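Local coordinates for protein probable arylamine n-acetyl transferase (Mycobacterium abscessus, PDB 4GUZ) that probably transfers acetyl groups from acetyl-coenzyme A to arylamine substrates, as an arylamine N-acetyltransferase of a pathogenic mycobacterium, at residues Val54-Val59 / Ala271-Leu276; Leu129-Phe134 / Ser187-Val192. All blocks are in the same frame, centred on the assembly; numbering follows the deposited sequence.

Interaction 1. Residues Val54-Val59 / Ala271-Leu276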
loop_
_atom_site.group_PDB
_atom_site.type_symbol
_atom_site.label_atom_id
_atom_site.label_comp_id
_atom_site.label_asym_id
_atom_site.label_seq_id
_atom_site.Cartn_x
_atom_site.Cartn_y
_atom_site.Cartn_z
ATOM N N VAL A 54 12.330 -5.073 8.782
ATOM C CA VAL A 54 13.765 -4.797 8.801
ATOM C C VAL A 54 14.336 -5.077 10.200
ATOM O O VAL A 54 15.416 -5.658 10.290
ATOM C CB VAL A 54 14.083 -3.356 8.321
ATOM C CG1 VAL A 54 15.588 -3.096 8.296
ATOM C CG2 VAL A 54 13.477 -3.101 6.939
ATOM N N LEU A 55 13.598 -4.707 11.269
ATOM C CA LEU A 55 14.037 -4.867 12.661
ATOM C C LEU A 55 13.716 -6.235 13.277
ATOM O O LEU A 55 14.454 -6.663 14.162
ATOM C CB LEU A 55 13.416 -3.775 13.566
ATOM C CG LEU A 55 13.761 -2.291 13.260
ATOM C CD1 LEU A 55 12.719 -1.354 13.855
ATOM C CD2 LEU A 55 15.114 -1.911 13.800
ATOM N N HIS A 56 12.598 -6.884 12.885
ATOM C CA HIS A 56 12.175 -8.127 13.537
ATOM C C HIS A 56 11.813 -9.305 12.596
ATOM O O HIS A 56 11.530 -10.390 13.119
ATOM C CB HIS A 56 10.972 -7.843 14.464
ATOM C CG HIS A 56 11.181 -6.701 15.418
ATOM N ND1 HIS A 56 12.217 -6.706 16.341
ATOM C CD2 HIS A 56 10.484 -5.547 15.548
ATOM C CE1 HIS A 56 12.129 -5.552 16.985
ATOM N NE2 HIS A 56 11.091 -4.826 16.551
ATOM N N LYS A 57 11.836 -9.121 11.244
ATOM C CA LYS A 57 11.495 -10.169 10.259
ATOM C C LYS A 57 10.067 -10.721 10.522
ATOM O O LYS A 57 9.763 -11.876 10.187
ATOM C CB LYS A 57 12.541 -11.320 10.263
ATOM C CG LYS A 57 13.994 -10.878 10.037
ATOM C CD LYS A 57 14.344 -10.712 8.552
ATOM C CE LYS A 57 15.509 -9.768 8.351
ATOM N NZ LYS A 57 15.231 -8.415 8.915
ATOM N N HIS A 58 9.193 -9.867 11.110
ATOM C CA HIS A 58 7.823 -10.198 11.512
ATOM C C HIS A 58 6.924 -8.957 11.522
ATOM O O HIS A 58 7.325 -7.890 11.999
ATOM C CB HIS A 58 7.840 -10.846 12.918
ATOM C CG HIS A 58 6.489 -11.132 13.494
ATOM N ND1 HIS A 58 5.898 -10.275 14.417
ATOM C CD2 HIS A 58 5.647 -12.165 13.253
ATOM C CE1 HIS A 58 4.721 -10.812 14.698
ATOM N NE2 HIS A 58 4.527 -11.950 14.022
ATOM N N VAL A 59 5.683 -9.132 11.048
ATOM C CA VAL A 59 4.671 -8.074 11.001
ATOM C C VAL A 59 3.320 -8.652 11.465
ATOM O O VAL A 59 2.838 -9.607 10.852
ATOM C CB VAL A 59 4.565 -7.448 9.570
ATOM C CG1 VAL A 59 3.359 -6.526 9.452
ATOM C CG2 VAL A 59 5.847 -6.714 9.166
ATOM N N ALA A 271 12.941 3.910 21.740
ATOM C CA ALA A 271 14.369 4.071 22.061
ATOM C C ALA A 271 15.225 2.899 21.573
ATOM O O ALA A 271 16.240 3.127 20.904
ATOM C CB ALA A 271 14.553 4.259 23.562
ATOM N N ASP A 272 14.784 1.661 21.849
ATOM C CA ASP A 272 15.479 0.427 21.478
ATOM C C ASP A 272 15.407 0.131 19.975
ATOM O O ASP A 272 16.388 -0.360 19.410
ATOM C CB ASP A 272 14.926 -0.770 22.278
ATOM C CG ASP A 272 15.160 -0.695 23.783
ATOM O OD1 ASP A 272 16.211 -0.153 24.199
ATOM O OD2 ASP A 272 14.318 -1.219 24.539
ATOM N N ASP A 273 14.251 0.400 19.334
ATOM C CA ASP A 273 14.087 0.177 17.894
ATOM C C ASP A 273 14.912 1.186 17.106
ATOM O O ASP A 273 15.486 0.819 16.083
ATOM C CB ASP A 273 12.615 0.218 17.479
ATOM C CG ASP A 273 11.811 -0.926 18.060
ATOM O OD1 ASP A 273 12.093 -2.092 17.700
ATOM O OD2 ASP A 273 10.894 -0.656 18.870
ATOM N N SER A 274 15.007 2.432 17.608
ATOM C CA SER A 274 15.827 3.506 17.034
ATOM C C SER A 274 17.303 3.101 17.032
ATOM O O SER A 274 17.983 3.273 16.019
ATOM C CB SER A 274 15.652 4.798 17.832
ATOM O OG SER A 274 14.353 5.343 17.673
ATOM N N THR A 275 17.783 2.535 18.170
ATOM C CA THR A 275 19.154 2.060 18.354
ATOM C C THR A 275 19.441 0.920 17.369
ATOM O O THR A 275 20.474 0.939 16.691
ATOM C CB THR A 275 19.362 1.623 19.826
ATOM O OG1 THR A 275 19.043 2.715 20.692
ATOM C CG2 THR A 275 20.784 1.140 20.107
ATOM N N LEU A 276 18.513 -0.051 17.272
ATOM C CA LEU A 276 18.636 -1.198 16.369
ATOM C C LEU A 276 18.571 -0.754 14.899
ATOM O O LEU A 276 19.285 -1.323 14.071
ATOM C CB LEU A 276 17.550 -2.240 16.678
ATOM C CG LEU A 276 17.637 -3.604 15.969
ATOM C CD1 LEU A 276 18.929 -4.341 16.309
ATOM C CD2 LEU A 276 16.441 -4.472 16.324
#

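Interaction 2. Residues Leu129-Phe134 / Ser187-Val192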
loop_
_atom_site.group_PDB
_atom_site.type_symbol
_atom_site.label_atom_id
_atom_site.label_comp_id
_atom_site.label_asym_id
_atom_site.label_seq_id
_atom_site.Cartn_x
_atom_site.Cartn_y
_atom_site.Cartn_z
ATOM N N LEU A 129 -10.940 -1.167 -8.575
ATOM C CA LEU A 129 -9.695 -1.593 -7.949
ATOM C C LEU A 129 -9.301 -0.603 -6.868
ATOM O O LEU A 129 -9.156 0.589 -7.160
ATOM C CB LEU A 129 -8.580 -1.707 -9.009
ATOM C CG LEU A 129 -7.181 -2.061 -8.465
ATOM C CD1 LEU A 129 -7.176 -3.427 -7.842
ATOM C CD2 LEU A 129 -6.115 -1.882 -9.551
ATOM N N CYS A 130 -9.117 -1.085 -5.625
ATOM C CA CYS A 130 -8.674 -0.219 -4.535
ATOM C C CYS A 130 -7.262 -0.643 -4.129
ATOM O O CYS A 130 -7.073 -1.510 -3.261
ATOM C CB CYS A 130 -9.644 -0.249 -3.358
ATOM S SG CYS A 130 -11.296 0.390 -3.750
ATOM N N ASP A 131 -6.262 -0.032 -4.780
ATOM C CA ASP A 131 -4.839 -0.309 -4.503
ATOM C C ASP A 131 -4.395 0.694 -3.455
ATOM O O ASP A 131 -3.817 1.738 -3.770
ATOM C CB ASP A 131 -4.036 -0.210 -5.790
ATOM C CG ASP A 131 -2.616 -0.743 -5.685
ATOM O OD1 ASP A 131 -2.238 -1.217 -4.590
ATOM O OD2 ASP A 131 -1.892 -0.680 -6.691
ATOM N N VAL A 132 -4.733 0.415 -2.202
ATOM C CA VAL A 132 -4.550 1.373 -1.098
ATOM C C VAL A 132 -3.206 1.266 -0.351
ATOM O O VAL A 132 -2.864 2.193 0.385
ATOM C CB VAL A 132 -5.716 1.301 -0.071
ATOM C CG1 VAL A 132 -7.072 1.588 -0.736
ATOM C CG2 VAL A 132 -5.729 -0.031 0.693
ATOM N N GLY A 133 -2.507 0.149 -0.496
ATOM C CA GLY A 133 -1.282 -0.097 0.259
ATOM C C GLY A 133 -0.002 -0.267 -0.517
ATOM O O GLY A 133 0.890 -0.956 -0.042
ATOM N N PHE A 134 0.154 0.432 -1.654
ATOM C CA PHE A 134 1.367 0.327 -2.462
ATOM C C PHE A 134 2.446 1.350 -2.027
ATOM O O PHE A 134 3.614 1.163 -2.355
ATOM C CB PHE A 134 1.015 0.486 -3.958
ATOM C CG PHE A 134 2.161 0.265 -4.929
ATOM C CD1 PHE A 134 2.550 -1.019 -5.291
ATOM C CD2 PHE A 134 2.843 1.346 -5.485
ATOM C CE1 PHE A 134 3.608 -1.220 -6.187
ATOM C CE2 PHE A 134 3.907 1.143 -6.376
ATOM C CZ PHE A 134 4.281 -0.136 -6.721
ATOM N N SER A 187 5.518 -0.720 -16.139
ATOM C CA SER A 187 4.633 -1.654 -15.419
ATOM C C SER A 187 4.910 -1.606 -13.922
ATOM O O SER A 187 6.076 -1.622 -13.519
ATOM C CB SER A 187 4.782 -3.086 -15.926
ATOM O OG SER A 187 6.053 -3.631 -15.600
ATOM N N ARG A 188 3.847 -1.513 -13.098
ATOM C CA ARG A 188 3.984 -1.558 -11.638
ATOM C C ARG A 188 3.770 -2.984 -11.185
ATOM O O ARG A 188 4.673 -3.625 -10.682
ATOM C CB ARG A 188 2.977 -0.639 -10.933
ATOM C CG ARG A 188 3.505 0.704 -10.591
ATOM C CD ARG A 188 2.529 1.388 -9.672
ATOM N NE ARG A 188 2.980 2.750 -9.423
ATOM C CZ ARG A 188 2.363 3.611 -8.636
ATOM N NH1 ARG A 188 1.232 3.273 -8.026
ATOM N NH2 ARG A 188 2.855 4.832 -8.470
ATOM N N HIS A 189 2.549 -3.479 -11.375
ATOM C CA HIS A 189 2.185 -4.842 -11.013
ATOM C C HIS A 189 1.208 -5.432 -12.018
ATOM O O HIS A 189 0.599 -4.704 -12.812
ATOM C CB HIS A 189 1.573 -4.873 -9.587
ATOM C CG HIS A 189 0.396 -3.965 -9.346
ATOM N ND1 HIS A 189 -0.835 -4.209 -9.922
ATOM C CD2 HIS A 189 0.281 -2.920 -8.487
ATOM C CE1 HIS A 189 -1.632 -3.255 -9.480
ATOM N NE2 HIS A 189 -1.012 -2.474 -8.580
ATOM N N THR A 190 1.075 -6.754 -11.985
ATOM C CA THR A 190 0.056 -7.489 -12.739
ATOM C C THR A 190 -0.844 -8.120 -11.694
ATOM O O THR A 190 -0.371 -8.434 -10.608
ATOM C CB THR A 190 0.621 -8.542 -13.711
ATOM O OG1 THR A 190 1.280 -9.587 -12.977
ATOM C CG2 THR A 190 1.529 -7.943 -14.792
ATOM N N PHE A 191 -2.118 -8.291 -11.982
ATOM C CA PHE A 191 -3.009 -8.951 -11.023
ATOM C C PHE A 191 -4.061 -9.754 -11.762
ATOM O O PHE A 191 -4.322 -9.514 -12.928
ATOM C CB PHE A 191 -3.670 -7.960 -10.035
ATOM C CG PHE A 191 -4.506 -6.858 -10.662
ATOM C CD1 PHE A 191 -3.927 -5.657 -11.036
ATOM C CD2 PHE A 191 -5.876 -7.015 -10.838
ATOM C CE1 PHE A 191 -4.691 -4.652 -11.643
ATOM C CE2 PHE A 191 -6.641 -6.019 -11.433
ATOM C CZ PHE A 191 -6.050 -4.831 -11.812
ATOM N N VAL A 192 -4.660 -10.705 -11.052
ATOM C CA VAL A 192 -5.780 -11.544 -11.485
ATOM C C VAL A 192 -6.860 -11.364 -10.414
ATOM O O VAL A 192 -6.538 -11.026 -9.273
ATOM C CB VAL A 192 -5.372 -13.020 -11.703
ATOM C CG1 VAL A 192 -4.364 -13.147 -12.855
ATOM C CG2 VAL A 192 -4.842 -13.650 -10.427
#

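Interaction 1. Residues Val54-Val59 / Ala271-Leu276
The imidazole of H56 is met at its edge, near the ring plane, by the carboxylate of D273, while one ring face rests on the preceding residue, L55, whose CB stands 3.9 Å above its centre. This is helix-to-helix packing between helix 51-56, near its C-terminal side, and the first turns of helix 271-282, tying an early part of the chain to its C-terminal helix. Ring and carboxylate planes lie 81° apart, and the bond from H56 NE2 to D273 OD1, 3.1 Å long, is weak because it is bent to 131° at the hydrogen. Alongside this bond, which lies near the surface, is an apolar patch. L55 CD2 touches both D273 O (3.6 Å) and L276 CG (3.7 Å), reached in directions roughly at right angles, while the other methyl of L55, CD1, touches D273 CB. L276 has CG anti to its own backbone N (chi1 -172°), which carries CD2 past the L55 side chain in the opposite direction and up to L55 O. L269 backs L55 from the adjoining loop, and R280, farther along the C-terminal helix, gives a second tie by bonding through NE to V54 O. In the first turn of helix 271-282, A271 O accepts from T275 OG1 at 2.8 Å and also from T275 N, the two approaching from opposite faces of its carbonyl plane.

Interaction 2. Residues Leu129-Phe134 / Ser187-Val192
H189 NE2 donates to D131 OD2 across 2.7 Å, an almost straight bond (160°) in which the oxygen lies in the imidazole plane but is itself approached from above the carboxylate plane. The other oxygen, D131 OD1, is hydrogen-bonded to H116 NE2, so two histidines grip the buried carboxylate and fix its rotation. H189 has CG between its backbone N and carbonyl carbon (chi1 55°), which turns the ring toward D131, and F191 CE1 lies in plane at another part of the ring edge. Beside this pair the guanidinium of R188 presents one face to F134: CE2 of F134 sits 3.4 Å above the guanidinium plane, offset toward the rim, and the two planes are only 19° apart. The extended R188 chain adds CD, 3.6 Å from F134 CE2, and a salt bridge from NE to E175 holds the arginine in place. On the far side of the histidine, L129 CD2 packs on F191 CZ at 3.7 Å. L129 CD1 lies over the phenyl face. R188 and H189 form a classic beta bulge opposite L173 on the adjoining strand. L129 reaches F191 over two intervening strands, consistent with a curved sheet, while D131 and F134 come from the loop that follows strand 126-130. D131 probably belongs, with H116 and C79, to the Cys-His-Asp catalytic triad characteristic of arylamine N-acetyltransferases, and H189 would then be a second-shell residue positioning its carboxylate.

In the fold
Along the chain the order is 54-59, 129-134, 187-192, 271-276, so both segments of interaction 2 fall between those of interaction 1. The centres are 28 Å apart and the nearest atoms about 11 Å, without touching. Interaction 2, its centre 9 Å from that of the chain, lies on the eight-stranded antiparallel sheet and the loop after strand 126-130; interaction 1 is peripheral, its centre 20 Å from that of the chain, and joins two helices. The two share no helix or strand, yet W48, shortly before helix 51-56, bonds to G133 O of interaction 2. One contact thus fastens the C-terminal helix to the early helical region, while the other contributes D131 to the probable catalytic centre.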